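PDB 6SQX: peptide-binding protein from Photobacterium damsela subsp. piscicida, which cleaves the peptidoglycan of potentially competing bacteria as a secreted NlpC/P60 D,L-endopeptidase, probably using a cysteine-peptidase mechanism. Local coordinates for residues A149-P155 against T206-V210; T185-I190 against L200-Q204; L367-Q371 against N408-I412; I378-V384 against I396-G401. All coordinates share one frame; numbering follows the deposited sequence.

Interaction 1 of 4, residues A149-P155 against T206-V210; sequences AQVRSLP and TLGWV. With EDO (1,2-ethanediol), chain I.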
loop_
_atom_site.group_PDB
_atom_site.type_symbol
_atom_site.label_atom_id
_atom_site.label_comp_id
_atom_site.label_asym_id
_atom_site.label_seq_id
_atom_site.Cartn_x
_atom_site.Cartn_y
_atom_site.Cartn_z
ATOM N N ALA A 149 -8.279 -2.400 -9.289
ATOM C CA ALA A 149 -7.415 -3.275 -10.064
ATOM C C ALA A 149 -6.262 -3.837 -9.233
ATOM O O ALA A 149 -5.617 -3.102 -8.469
ATOM C CB ALA A 149 -6.866 -2.495 -11.272
ATOM N N GLN A 150 -5.990 -5.130 -9.414
ATOM C CA GLN A 150 -4.768 -5.732 -8.887
ATOM C C GLN A 150 -3.662 -5.589 -9.921
ATOM O O GLN A 150 -3.740 -6.187 -11.003
ATOM C CB GLN A 150 -5.000 -7.207 -8.541
ATOM C CG GLN A 150 -5.989 -7.313 -7.347
ATOM C CD GLN A 150 -6.138 -8.675 -6.829
ATOM O OE1 GLN A 150 -5.271 -9.186 -6.132
ATOM N NE2 GLN A 150 -7.246 -9.319 -7.193
ATOM N N VAL A 151 -2.657 -4.763 -9.602
ATOM C CA VAL A 151 -1.561 -4.508 -10.532
ATOM C C VAL A 151 -0.606 -5.682 -10.441
ATOM O O VAL A 151 -0.211 -6.116 -9.333
ATOM C CB VAL A 151 -0.847 -3.193 -10.181
ATOM C CG1 VAL A 151 0.326 -2.949 -11.203
ATOM C CG2 VAL A 151 -1.846 -2.031 -10.207
ATOM N N ARG A 152 -0.219 -6.187 -11.605
ATOM C CA ARG A 152 0.557 -7.415 -11.738
ATOM C C ARG A 152 1.906 -7.113 -12.408
ATOM O O ARG A 152 1.986 -6.272 -13.312
ATOM C CB ARG A 152 -0.211 -8.422 -12.656
ATOM C CG ARG A 152 -1.714 -8.660 -12.262
ATOM C CD ARG A 152 -1.856 -9.420 -10.925
ATOM N NE ARG A 152 -1.473 -10.821 -11.110
ATOM C CZ ARG A 152 -1.223 -11.680 -10.131
ATOM N NH1 ARG A 152 -1.300 -11.245 -8.866
ATOM N NH2 ARG A 152 -0.896 -12.946 -10.416
ATOM N N SER A 153 2.957 -7.831 -12.007
ATOM C CA SER A 153 4.252 -7.538 -12.616
ATOM C C SER A 153 4.363 -8.063 -14.039
ATOM O O SER A 153 5.231 -7.593 -14.789
ATOM C CB SER A 153 5.363 -8.101 -11.756
ATOM O OG SER A 153 5.372 -9.513 -11.767
ATOM N N LEU A 154 3.566 -9.055 -14.418
ATOM C CA LEU A 154 3.454 -9.629 -15.750
ATOM C C LEU A 154 1.971 -9.709 -16.064
ATOM O O LEU A 154 1.155 -9.800 -15.141
ATOM C CB LEU A 154 4.006 -11.062 -15.758
ATOM C CG LEU A 154 5.512 -11.195 -15.527
ATOM C CD1 LEU A 154 5.875 -12.672 -15.399
ATOM C CD2 LEU A 154 6.283 -10.530 -16.690
ATOM N N PRO A 155 1.594 -9.698 -17.334
ATOM C CA PRO A 155 0.143 -9.697 -17.673
ATOM C C PRO A 155 -0.465 -11.085 -17.552
ATOM O O PRO A 155 -0.691 -11.801 -18.540
ATOM C CB PRO A 155 0.130 -9.187 -19.116
ATOM C CG PRO A 155 1.486 -9.609 -19.674
ATOM C CD PRO A 155 2.440 -9.405 -18.507
ATOM N N THR A 206 3.242 3.195 -8.641
ATOM C CA THR A 206 3.299 1.792 -9.057
ATOM C C THR A 206 3.328 1.678 -10.579
ATOM O O THR A 206 2.675 2.462 -11.286
ATOM C CB THR A 206 2.067 1.007 -8.491
ATOM O OG1 THR A 206 2.265 0.727 -7.103
ATOM C CG2 THR A 206 1.854 -0.309 -9.223
ATOM N N LEU A 207 4.084 0.686 -11.072
ATOM C CA LEU A 207 4.148 0.327 -12.481
ATOM C C LEU A 207 3.708 -1.123 -12.614
ATOM O O LEU A 207 4.198 -1.986 -11.884
ATOM C CB LEU A 207 5.593 0.418 -12.977
ATOM C CG LEU A 207 5.923 -0.174 -14.357
ATOM C CD1 LEU A 207 5.326 0.741 -15.488
ATOM C CD2 LEU A 207 7.455 -0.303 -14.520
ATOM N N GLY A 208 2.812 -1.413 -13.549
ATOM C CA GLY A 208 2.516 -2.810 -13.809
ATOM C C GLY A 208 1.269 -2.990 -14.653
ATOM O O GLY A 208 0.729 -2.040 -15.192
ATOM N N TRP A 209 0.868 -4.249 -14.805
ATOM C CA TRP A 209 -0.170 -4.629 -15.750
ATOM C C TRP A 209 -1.512 -4.808 -15.047
ATOM O O TRP A 209 -1.591 -5.353 -13.929
ATOM C CB TRP A 209 0.196 -5.966 -16.402
ATOM C CG TRP A 209 1.493 -5.926 -17.216
ATOM C CD1 TRP A 209 2.765 -6.059 -16.736
ATOM C CD2 TRP A 209 1.612 -5.741 -18.631
ATOM N NE1 TRP A 209 3.678 -5.944 -17.772
ATOM C CE2 TRP A 209 2.993 -5.777 -18.945
ATOM C CE3 TRP A 209 0.687 -5.562 -19.660
ATOM C CZ2 TRP A 209 3.476 -5.637 -20.254
ATOM C CZ3 TRP A 209 1.164 -5.404 -20.958
ATOM C CH2 TRP A 209 2.544 -5.467 -21.246
ATOM N N VAL A 210 -2.579 -4.391 -15.724
ATOM C CA VAL A 210 -3.950 -4.532 -15.216
ATOM C C VAL A 210 -4.828 -4.955 -16.380
ATOM O O VAL A 210 -4.471 -4.747 -17.542
ATOM C CB VAL A 210 -4.493 -3.205 -14.646
ATOM C CG1 VAL A 210 -3.706 -2.759 -13.390
ATOM C CG2 VAL A 210 -4.517 -2.129 -15.764
HETATM C C1 EDO I . 8.435 -4.282 -12.367
HETATM O O1 EDO I . 7.955 -5.631 -12.480
HETATM C C2 EDO I . 7.250 -3.404 -11.995
HETATM O O2 EDO I . 6.116 -3.894 -12.702
#

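Interaction 2 of 4, residues T185-I190 against L200-Q204; sequences TPIMLI and LIKGQ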
loop_
_atom_site.group_PDB
_atom_site.type_symbol
_atom_site.label_atom_id
_atom_site.label_comp_id
_atom_site.label_asym_id
_atom_site.label_seq_id
_atom_site.Cartn_x
_atom_site.Cartn_y
_atom_site.Cartn_z
ATOM N N THR A 185 -8.162 6.436 -9.860
ATOM C CA THR A 185 -6.731 6.771 -9.767
ATOM C C THR A 185 -6.227 7.323 -11.101
ATOM O O THR A 185 -6.378 6.651 -12.124
ATOM C CB THR A 185 -5.909 5.523 -9.420
ATOM O OG1 THR A 185 -6.354 4.964 -8.165
ATOM C CG2 THR A 185 -4.456 5.895 -9.245
ATOM N N PRO A 186 -5.610 8.513 -11.118
ATOM C CA PRO A 186 -4.968 9.014 -12.353
ATOM C C PRO A 186 -3.766 8.146 -12.731
ATOM O O PRO A 186 -2.909 7.830 -11.893
ATOM C CB PRO A 186 -4.517 10.432 -11.966
ATOM C CG PRO A 186 -5.386 10.837 -10.825
ATOM C CD PRO A 186 -5.522 9.515 -10.036
ATOM N N ILE A 187 -3.709 7.745 -14.000
ATOM C CA ILE A 187 -2.655 6.856 -14.485
ATOM C C ILE A 187 -2.181 7.320 -15.856
ATOM O O ILE A 187 -2.744 8.222 -16.471
ATOM C CB ILE A 187 -3.106 5.373 -14.554
ATOM C CG1 ILE A 187 -4.336 5.282 -15.487
ATOM C CG2 ILE A 187 -3.416 4.850 -13.139
ATOM C CD1 ILE A 187 -4.841 3.897 -15.739
ATOM N N MET A 188 -1.139 6.664 -16.332
ATOM C CA MET A 188 -0.739 6.781 -17.717
ATOM C C MET A 188 -0.742 5.391 -18.323
ATOM O O MET A 188 -0.280 4.436 -17.684
ATOM C CB MET A 188 0.681 7.319 -17.781
ATOM C CG MET A 188 1.229 7.470 -19.217
ATOM S SD MET A 188 2.826 8.303 -19.363
ATOM C CE MET A 188 2.336 10.014 -19.017
ATOM N N LEU A 189 -1.281 5.288 -19.550
ATOM C CA LEU A 189 -1.322 4.043 -20.301
ATOM C C LEU A 189 -0.037 3.936 -21.119
ATOM O O LEU A 189 0.336 4.888 -21.825
ATOM C CB LEU A 189 -2.549 4.031 -21.220
ATOM C CG LEU A 189 -3.897 4.329 -20.530
ATOM C CD1 LEU A 189 -5.002 4.129 -21.558
ATOM C CD2 LEU A 189 -4.163 3.528 -19.256
ATOM N N ILE A 190 0.655 2.795 -21.041
ATOM C CA ILE A 190 1.984 2.650 -21.632
ATOM C C ILE A 190 1.974 1.723 -22.842
ATOM O O ILE A 190 2.478 2.082 -23.914
ATOM C CB ILE A 190 3.007 2.170 -20.582
ATOM C CG1 ILE A 190 3.069 3.122 -19.391
ATOM C CG2 ILE A 190 4.414 2.004 -21.224
ATOM C CD1 ILE A 190 3.601 2.422 -18.130
ATOM N N LEU A 200 -0.249 -2.203 -19.636
ATOM C CA LEU A 200 0.801 -1.787 -18.724
ATOM C C LEU A 200 0.569 -0.318 -18.410
ATOM O O LEU A 200 0.406 0.493 -19.329
ATOM C CB LEU A 200 2.153 -1.932 -19.438
ATOM C CG LEU A 200 3.395 -1.512 -18.610
ATOM C CD1 LEU A 200 3.563 -2.247 -17.239
ATOM C CD2 LEU A 200 4.674 -1.604 -19.458
ATOM N N ILE A 201 0.463 0.019 -17.116
ATOM C CA ILE A 201 0.129 1.366 -16.660
ATOM C C ILE A 201 1.092 1.797 -15.563
ATOM O O ILE A 201 1.828 0.987 -14.994
ATOM C CB ILE A 201 -1.320 1.426 -16.113
ATOM C CG1 ILE A 201 -1.481 0.596 -14.797
ATOM C CG2 ILE A 201 -2.281 0.914 -17.184
ATOM C CD1 ILE A 201 -2.755 0.858 -14.049
ATOM N N LYS A 202 1.057 3.084 -15.236
ATOM C CA LYS A 202 1.716 3.534 -14.016
ATOM C C LYS A 202 0.866 4.601 -13.351
ATOM O O LYS A 202 0.196 5.385 -14.031
ATOM C CB LYS A 202 3.150 4.047 -14.289
ATOM C CG LYS A 202 3.259 5.108 -15.413
ATOM C CD LYS A 202 4.750 5.271 -15.737
ATOM C CE LYS A 202 4.993 6.294 -16.844
ATOM N NZ LYS A 202 5.086 7.718 -16.364
ATOM N N GLY A 203 0.906 4.621 -12.021
ATOM C CA GLY A 203 0.183 5.627 -11.258
ATOM C C GLY A 203 0.321 5.329 -9.778
ATOM O O GLY A 203 0.616 4.195 -9.385
ATOM N N GLN A 204 0.121 6.378 -8.968
ATOM C CA GLN A 204 0.240 6.228 -7.513
ATOM C C GLN A 204 1.586 5.622 -7.078
ATOM O O GLN A 204 1.717 5.069 -5.978
ATOM C CB GLN A 204 -0.965 5.468 -6.926
ATOM C CG GLN A 204 -2.121 6.357 -6.484
ATOM C CD GLN A 204 -1.775 7.161 -5.253
ATOM O OE1 GLN A 204 -0.730 7.816 -5.210
ATOM N NE2 GLN A 204 -2.608 7.081 -4.210
HETATM O O HOH W 1 -1.802 8.490 -9.438
#

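Interaction 3 of 4, residues L367-Q371 against N408-I412; sequences LLVEQ and NKVAI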
loop_
_atom_site.group_PDB
_atom_site.type_symbol
_atom_site.label_atom_id
_atom_site.label_comp_id
_atom_site.label_asym_id
_atom_site.label_seq_id
_atom_site.Cartn_x
_atom_site.Cartn_y
_atom_site.Cartn_z
ATOM N N LEU A 367 14.458 5.469 23.185
ATOM C CA LEU A 367 13.901 6.478 22.291
ATOM C C LEU A 367 12.397 6.305 22.139
ATOM O O LEU A 367 11.636 7.265 22.317
ATOM C CB LEU A 367 14.588 6.443 20.925
ATOM C CG LEU A 367 13.882 7.323 19.869
ATOM C CD1 LEU A 367 13.776 8.817 20.275
ATOM C CD2 LEU A 367 14.543 7.193 18.485
ATOM N N LEU A 368 11.947 5.095 21.794
ATOM C CA LEU A 368 10.543 4.929 21.435
ATOM C C LEU A 368 9.607 4.867 22.637
ATOM O O LEU A 368 8.407 5.148 22.489
ATOM C CB LEU A 368 10.352 3.689 20.544
ATOM C CG LEU A 368 10.563 3.853 19.043
ATOM C CD1 LEU A 368 12.030 4.119 18.710
ATOM C CD2 LEU A 368 10.069 2.593 18.340
ATOM N N VAL A 369 10.108 4.496 23.808
ATOM C CA VAL A 369 9.281 4.344 24.988
ATOM C C VAL A 369 9.351 5.572 25.869
ATOM O O VAL A 369 8.325 6.112 26.272
ATOM C CB VAL A 369 9.634 3.051 25.760
ATOM C CG1 VAL A 369 8.748 2.905 27.002
ATOM C CG2 VAL A 369 9.501 1.829 24.852
ATOM N N GLU A 370 10.564 6.043 26.163
ATOM C CA GLU A 370 10.744 7.170 27.062
ATOM C C GLU A 370 10.948 8.490 26.338
ATOM O O GLU A 370 10.982 9.530 26.997
ATOM C CB GLU A 370 11.924 6.912 28.010
ATOM C CG GLU A 370 11.893 5.549 28.704
ATOM C CD GLU A 370 10.729 5.391 29.682
ATOM O OE1 GLU A 370 10.023 6.395 29.962
ATOM O OE2 GLU A 370 10.526 4.252 30.171
ATOM N N GLN A 371 11.043 8.474 25.010
ATOM C CA GLN A 371 11.467 9.631 24.222
ATOM C C GLN A 371 12.737 10.258 24.794
ATOM O O GLN A 371 12.803 11.458 25.065
ATOM C CB GLN A 371 10.369 10.674 24.053
ATOM C CG GLN A 371 8.956 10.215 24.273
ATOM C CD GLN A 371 8.095 11.379 24.711
ATOM O OE1 GLN A 371 8.565 12.277 25.419
ATOM N NE2 GLN A 371 6.838 11.389 24.283
ATOM N N ASN A 408 3.780 -2.724 32.212
ATOM C CA ASN A 408 4.972 -2.108 31.674
ATOM C C ASN A 408 4.538 -1.134 30.594
ATOM O O ASN A 408 3.572 -1.397 29.873
ATOM C CB ASN A 408 5.900 -3.159 31.071
ATOM C CG ASN A 408 7.330 -2.974 31.508
ATOM O OD1 ASN A 408 7.944 -3.878 32.093
ATOM N ND2 ASN A 408 7.871 -1.781 31.256
ATOM N N LYS A 409 5.239 -0.014 30.491
ATOM C CA LYS A 409 5.024 0.917 29.389
ATOM C C LYS A 409 5.713 0.368 28.146
ATOM O O LYS A 409 6.927 0.131 28.159
ATOM C CB LYS A 409 5.600 2.274 29.785
ATOM C CG LYS A 409 5.353 3.390 28.813
ATOM C CD LYS A 409 6.042 4.645 29.319
ATOM C CE LYS A 409 5.685 5.863 28.506
ATOM N NZ LYS A 409 6.451 7.032 29.040
ATOM N N VAL A 410 4.946 0.155 27.079
ATOM C CA VAL A 410 5.472 -0.377 25.826
ATOM C C VAL A 410 5.130 0.567 24.683
ATOM O O VAL A 410 4.080 1.221 24.688
ATOM C CB VAL A 410 4.989 -1.821 25.528
ATOM C CG1 VAL A 410 5.320 -2.761 26.715
ATOM C CG2 VAL A 410 3.508 -1.874 25.163
ATOM N N ALA A 411 6.042 0.673 23.723
ATOM C CA ALA A 411 5.767 1.401 22.491
ATOM C C ALA A 411 4.868 0.569 21.565
ATOM O O ALA A 411 4.971 -0.661 21.517
ATOM C CB ALA A 411 7.083 1.739 21.798
ATOM N N ILE A 412 3.998 1.254 20.797
ATOM C CA ILE A 412 2.989 0.589 19.966
ATOM C C ILE A 412 2.961 1.164 18.551
ATOM O O ILE A 412 3.436 2.278 18.291
ATOM C CB ILE A 412 1.569 0.659 20.585
ATOM C CG1 ILE A 412 1.182 2.138 20.772
ATOM C CG2 ILE A 412 1.521 -0.056 21.950
ATOM C CD1 ILE A 412 -0.289 2.378 20.898
#

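Interaction 4 of 4, residues I378-V384 against I396-G401; sequences IPFMTLV and IGLYMG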
loop_
_atom_site.group_PDB
_atom_site.type_symbol
_atom_site.label_atom_id
_atom_site.label_comp_id
_atom_site.label_asym_id
_atom_site.label_seq_id
_atom_site.Cartn_x
_atom_site.Cartn_y
_atom_site.Cartn_z
ATOM N N ILE A 378 6.870 11.505 16.874
ATOM C CA ILE A 378 5.518 12.052 16.950
ATOM C C ILE A 378 4.512 10.931 16.733
ATOM O O ILE A 378 4.439 10.378 15.623
ATOM C CB ILE A 378 5.296 13.151 15.903
ATOM C CG1 ILE A 378 6.322 14.275 16.084
ATOM C CG2 ILE A 378 3.858 13.654 15.975
ATOM C CD1 ILE A 378 6.055 15.513 15.217
ATOM N N PRO A 379 3.722 10.568 17.742
ATOM C CA PRO A 379 2.680 9.549 17.537
ATOM C C PRO A 379 1.766 9.943 16.393
ATOM O O PRO A 379 1.387 11.113 16.249
ATOM C CB PRO A 379 1.922 9.536 18.876
ATOM C CG PRO A 379 2.976 9.971 19.894
ATOM C CD PRO A 379 3.806 11.014 19.147
ATOM N N PHE A 380 1.449 8.956 15.562
ATOM C CA PHE A 380 0.594 9.072 14.387
ATOM C C PHE A 380 1.283 9.740 13.209
ATOM O O PHE A 380 0.658 9.841 12.133
ATOM C CB PHE A 380 -0.765 9.748 14.658
ATOM C CG PHE A 380 -1.609 9.010 15.675
ATOM C CD1 PHE A 380 -2.495 7.995 15.290
ATOM C CD2 PHE A 380 -1.522 9.321 17.018
ATOM C CE1 PHE A 380 -3.259 7.308 16.232
ATOM C CE2 PHE A 380 -2.285 8.642 17.963
ATOM C CZ PHE A 380 -3.163 7.641 17.568
ATOM N N MET A 381 2.555 10.167 13.352
ATOM C CA MET A 381 3.255 10.874 12.289
ATOM C C MET A 381 4.677 10.364 12.101
ATOM O O MET A 381 5.495 11.076 11.505
ATOM C CB MET A 381 3.239 12.398 12.556
ATOM C CG MET A 381 1.885 13.017 12.293
ATOM S SD MET A 381 1.446 12.997 10.525
ATOM C CE MET A 381 -0.331 13.020 10.661
ATOM N N THR A 382 5.009 9.185 12.614
ATOM C CA THR A 382 6.350 8.626 12.481
ATOM C C THR A 382 6.227 7.198 12.013
ATOM O O THR A 382 5.445 6.440 12.583
ATOM C CB THR A 382 7.047 8.616 13.845
ATOM O OG1 THR A 382 7.000 9.934 14.412
ATOM C CG2 THR A 382 8.512 8.173 13.704
ATOM N N LEU A 383 6.985 6.814 11.001
ATOM C CA LEU A 383 7.027 5.442 10.538
ATOM C C LEU A 383 8.192 4.738 11.218
ATOM O O LEU A 383 9.299 5.281 11.286
ATOM C CB LEU A 383 7.250 5.411 9.023
ATOM C CG LEU A 383 6.317 6.258 8.153
ATOM C CD1 LEU A 383 6.585 6.061 6.673
ATOM C CD2 LEU A 383 4.841 5.901 8.469
ATOM N N VAL A 384 7.964 3.536 11.721
ATOM C CA VAL A 384 9.027 2.680 12.238
ATOM C C VAL A 384 9.210 1.535 11.259
ATOM O O VAL A 384 8.242 0.835 10.938
ATOM C CB VAL A 384 8.699 2.134 13.642
ATOM C CG1 VAL A 384 9.969 1.516 14.273
ATOM C CG2 VAL A 384 8.153 3.248 14.531
ATOM N N ILE A 396 7.080 -2.387 8.147
ATOM C CA ILE A 396 6.944 -0.988 8.522
ATOM C C ILE A 396 5.613 -0.837 9.254
ATOM O O ILE A 396 4.655 -1.578 8.984
ATOM C CB ILE A 396 7.091 -0.070 7.269
ATOM C CG1 ILE A 396 7.222 1.403 7.660
ATOM C CG2 ILE A 396 5.907 -0.285 6.281
ATOM C CD1 ILE A 396 7.755 2.246 6.457
ATOM N N GLY A 397 5.554 0.124 10.173
ATOM C CA GLY A 397 4.300 0.463 10.838
ATOM C C GLY A 397 4.277 1.923 11.243
ATOM O O GLY A 397 5.278 2.649 11.110
ATOM N N LEU A 398 3.124 2.376 11.723
ATOM C CA LEU A 398 2.915 3.764 12.127
ATOM C C LEU A 398 3.020 3.858 13.648
ATOM O O LEU A 398 2.154 3.350 14.361
ATOM C CB LEU A 398 1.545 4.265 11.652
ATOM C CG LEU A 398 1.187 5.695 12.082
ATOM C CD1 LEU A 398 2.175 6.669 11.442
ATOM C CD2 LEU A 398 -0.264 6.013 11.719
ATOM N N TYR A 399 4.082 4.479 14.154
ATOM C CA TYR A 399 4.246 4.671 15.594
ATOM C C TYR A 399 3.043 5.396 16.181
ATOM O O TYR A 399 2.603 6.414 15.646
ATOM C CB TYR A 399 5.486 5.540 15.797
ATOM C CG TYR A 399 5.818 5.878 17.234
ATOM C CD1 TYR A 399 6.213 4.887 18.133
ATOM C CD2 TYR A 399 5.794 7.199 17.684
ATOM C CE1 TYR A 399 6.552 5.209 19.463
ATOM C CE2 TYR A 399 6.140 7.529 18.990
ATOM C CZ TYR A 399 6.520 6.540 19.879
ATOM O OH TYR A 399 6.854 6.905 21.162
ATOM N N MET A 400 2.510 4.863 17.294
ATOM C CA MET A 400 1.338 5.448 17.947
ATOM C C MET A 400 1.622 5.896 19.375
ATOM O O MET A 400 0.694 6.249 20.087
ATOM C CB MET A 400 0.146 4.483 17.933
ATOM C CG MET A 400 -0.554 4.455 16.579
ATOM S SD MET A 400 -1.875 3.199 16.561
ATOM C CE MET A 400 -2.944 3.753 17.923
ATOM N N GLY A 401 2.883 5.934 19.804
ATOM C CA GLY A 401 3.160 6.283 21.187
ATOM C C GLY A 401 3.346 5.064 22.074
ATOM O O GLY A 401 3.983 4.080 21.657
#

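Interaction 1 of 4, residues A149-P155 against T206-V210
Arg-152 and Trp-209 form a single antiparallel hydrogen-bonded bridge in the SH3-type module. It ties strand 149-152 to the edge strand 206-211 where the two cross steeply, at 112°. Two backbone bonds make it. Arg-152 N donates to Trp-209 O at 2.8 Å, and Trp-209 N returns a nearly straight bond to Arg-152 O, also at 2.8 Å.

The apolar contacts form two groups. On one side of the bridge, the methyls Val-151 CG1 and Thr-206 CG2 meet tip to tip at 3.6 Å. Turned opposite its backbone N (chi1 -180°), Val-151 CG1 also presses tightly on Gly-208 CA, at 3.4 Å. Val-210 CG1 touches both Val-151 CG2 and Ala-149 CB. On the other side, the Pro-155 ring lies over one face of the Trp-209 indole. The indole edge faces Arg-152 O.

Polar side-chain ends look elsewhere. The Trp-209 indole N-H is bonded to Glu-94. The Arg-152 guanidinium leads away to Gln-177, Thr-156 and a salt bridge with Asp-174. A 1,2-ethanediol, probably from the crystallisation liquor, donates through O2 to Leu-207 O at 2.8 Å.

The proline contact is CH-pi: Pro-155 CD sits 3.6 Å from the centroid of the five-membered ring of Trp-209, almost on its normal.

Interaction 2 of 4, residues T185-I190 against L200-Q204
Met-188 and Lys-202 form an antiparallel hydrogen-bonded pair in the beta hairpin of strands 186-192 and 198-203, within the SH3-type domain. Both backbone groups of the pair are used. Met-188 N donates to Lys-202 O at 3.0 Å, and Lys-202 N donates to Met-188 O at 3.1 Å. Ile-190 N then donates to Leu-200 O at 2.9 Å. Between these bonds, Leu-189 and Ile-201 make a non-hydrogen-bonded pair. There Ile-201 CA-H points at Met-188 O, which thus has a weak second contact. Lys-202 O has a similar one from Ile-187 CA.

The direct bonding stops near Gly-203. A water takes over, accepting from Gln-204 N at 2.9 Å and lying close to Pro-186 O. Backbone bonds to neighbouring residues satisfy further groups: Leu-189 with Cys-141, Ile-201 with Gly-208.

Met-188 and Lys-202 also run side by side, pointing the same way. With CG swung opposite the backbone N (chi1 179°), the methionine chain runs out along the lysine and brings its sulfur beside the lysine end. The Lys-202 ammonium donates to Asn-73 O and Gln-67 OE1, and weakly to Asp-76 O. The Gln-204 amide oxygen is bonded to Trp-338, and the Thr-185 hydroxyl to Trp-182 O.

In one of its two conformers, Ile-190 meets Leu-200 CG through CD1 and crosses the Lys-202 chain squarely, with Ile-190 CD1 3.8 Å from Lys-202 CG. Leu-189 CD2 meets Ile-201 CG2, and Leu-189 also touches Ile-215 of strand 215-217. Further along, Thr-185 CG2 crosses the Gln-204 chain at about a right angle, 3.6 Å from its CG.

Interaction 3 of 4, residues L367-Q371 against N408-I412
Val-369, in the last turn of helix 361-370, comes up against Ala-411 of strand 408-415 with their CA atoms 5.2 Å apart. Past this turn Gln-371 takes a positive phi, and the chain leaves the helix. The contact belongs to the NlpC/P60 domain and joins the C-terminal end of a helix to a strand of its six-stranded sheet.

Val-369 carries most of the packing and spreads its two methyls along the strand. A chi1 of -180° sends CG1 over to Lys-409, 3.5 Å from Lys-409 O and 3.9 Å from Lys-409 CG. The same rotation leaves Val-369 CG2 turned to Ala-411, 3.9 Å from its CB. The Ala-411 methyl also touches Leu-368, with Ala-411 CB 4.0 Å from Leu-368 CB and 3.7 Å from Leu-368 O. That carbonyl oxygen is satisfied elsewhere, by the hydroxyl of Tyr-399.

Lys-409 is fully extended. It slides past Val-369 in the opposite direction, so that its aliphatic part lies along the valine. Its ammonium then arrives at the helix end. There NZ is 3.5 Å from Val-369 O and forms a long salt bridge of 3.7 Å with Glu-370 OE1. The Glu-370 chain folds at chi2 (-66°), and the Glu-370 and Lys-409 side chains cross obliquely.

Lys-409 and Glu-370 are both exposed, so water probably weakens their attraction. A positive charge at the C-terminal end of a helix would also suit the helix dipole. The chemistry thus points to a modest contact: a few apolar contacts, with a long charge pair at the exposed margin.

Interaction 4 of 4, residues I378-V384 against I396-G401
Val-384 and Gly-397 form an antiparallel hydrogen-bonded pair in the beta hairpin of strands 382-387 and 395-405, part of the NlpC/P60 sheet. Val-384 N donates to Gly-397 O and Gly-397 N to Val-384 O, both at 2.9 Å. Further along, Tyr-399 N donates to Thr-382 O at 2.9 Å. Tyr-399 O accepts a 2.8 Å bond from Phe-380 N.

Side chains pack on both faces. On one, Leu-383 CD1 and CD2 touch Ile-396 CD1 and Leu-398 CD1, respectively. Helix 326-334 covers this face, with Leu-328 and Phe-332. On the other, Val-384 CG2, in one of its two conformers, touches Tyr-399 CB at 3.7 Å. The Tyr-399 chi1 of 179° swings the ring beside Pro-379, and Gly-401 N lies 3.5 Å above the centre of the Tyr-399 ring. Near the turn, Met-400 CG lies over one face of the Phe-380 ring, towards its rim. Met-400 SD is oblique to that ring, 5.2 Å from its centroid, a Met-aromatic contact.

Ile-378 to Met-381 form a type II turn, which brings Pro-379 and Phe-380 to the strand end. Ile-378 O is gripped twice, by Met-381 N and by Thr-382 OG1, from opposite faces of its carbonyl plane.

One buried polar atom has no hydrogen-bonding partner: Phe-380 O, which faces Leu-398 CD1 at 3.6 Å.

The contacts fall into two pairs on opposite sides of the chain's centre. Interactions 1 and 2 belong to the SH3-type module, with centres about 10 Å apart. Strands 198-203 and 206-211 are neighbours in one sheet, joined by a backbone hydrogen bond between Gly-208 and Ile-201. Interactions 3 and 4 lie in the NlpC/P60 domain, with centres about 12 Å apart. They share the six-stranded sheet, where strands 395-405 and 408-415 are adjacent. In each pair the hairpin contact lies, in sequence, between the two segments of its partner. The centres of interactions 2 and 4 are about 30 Å apart. Interactions 1 and 2 thus come earlier in the chain than 3 and 4, and the two pairs build separate sheets.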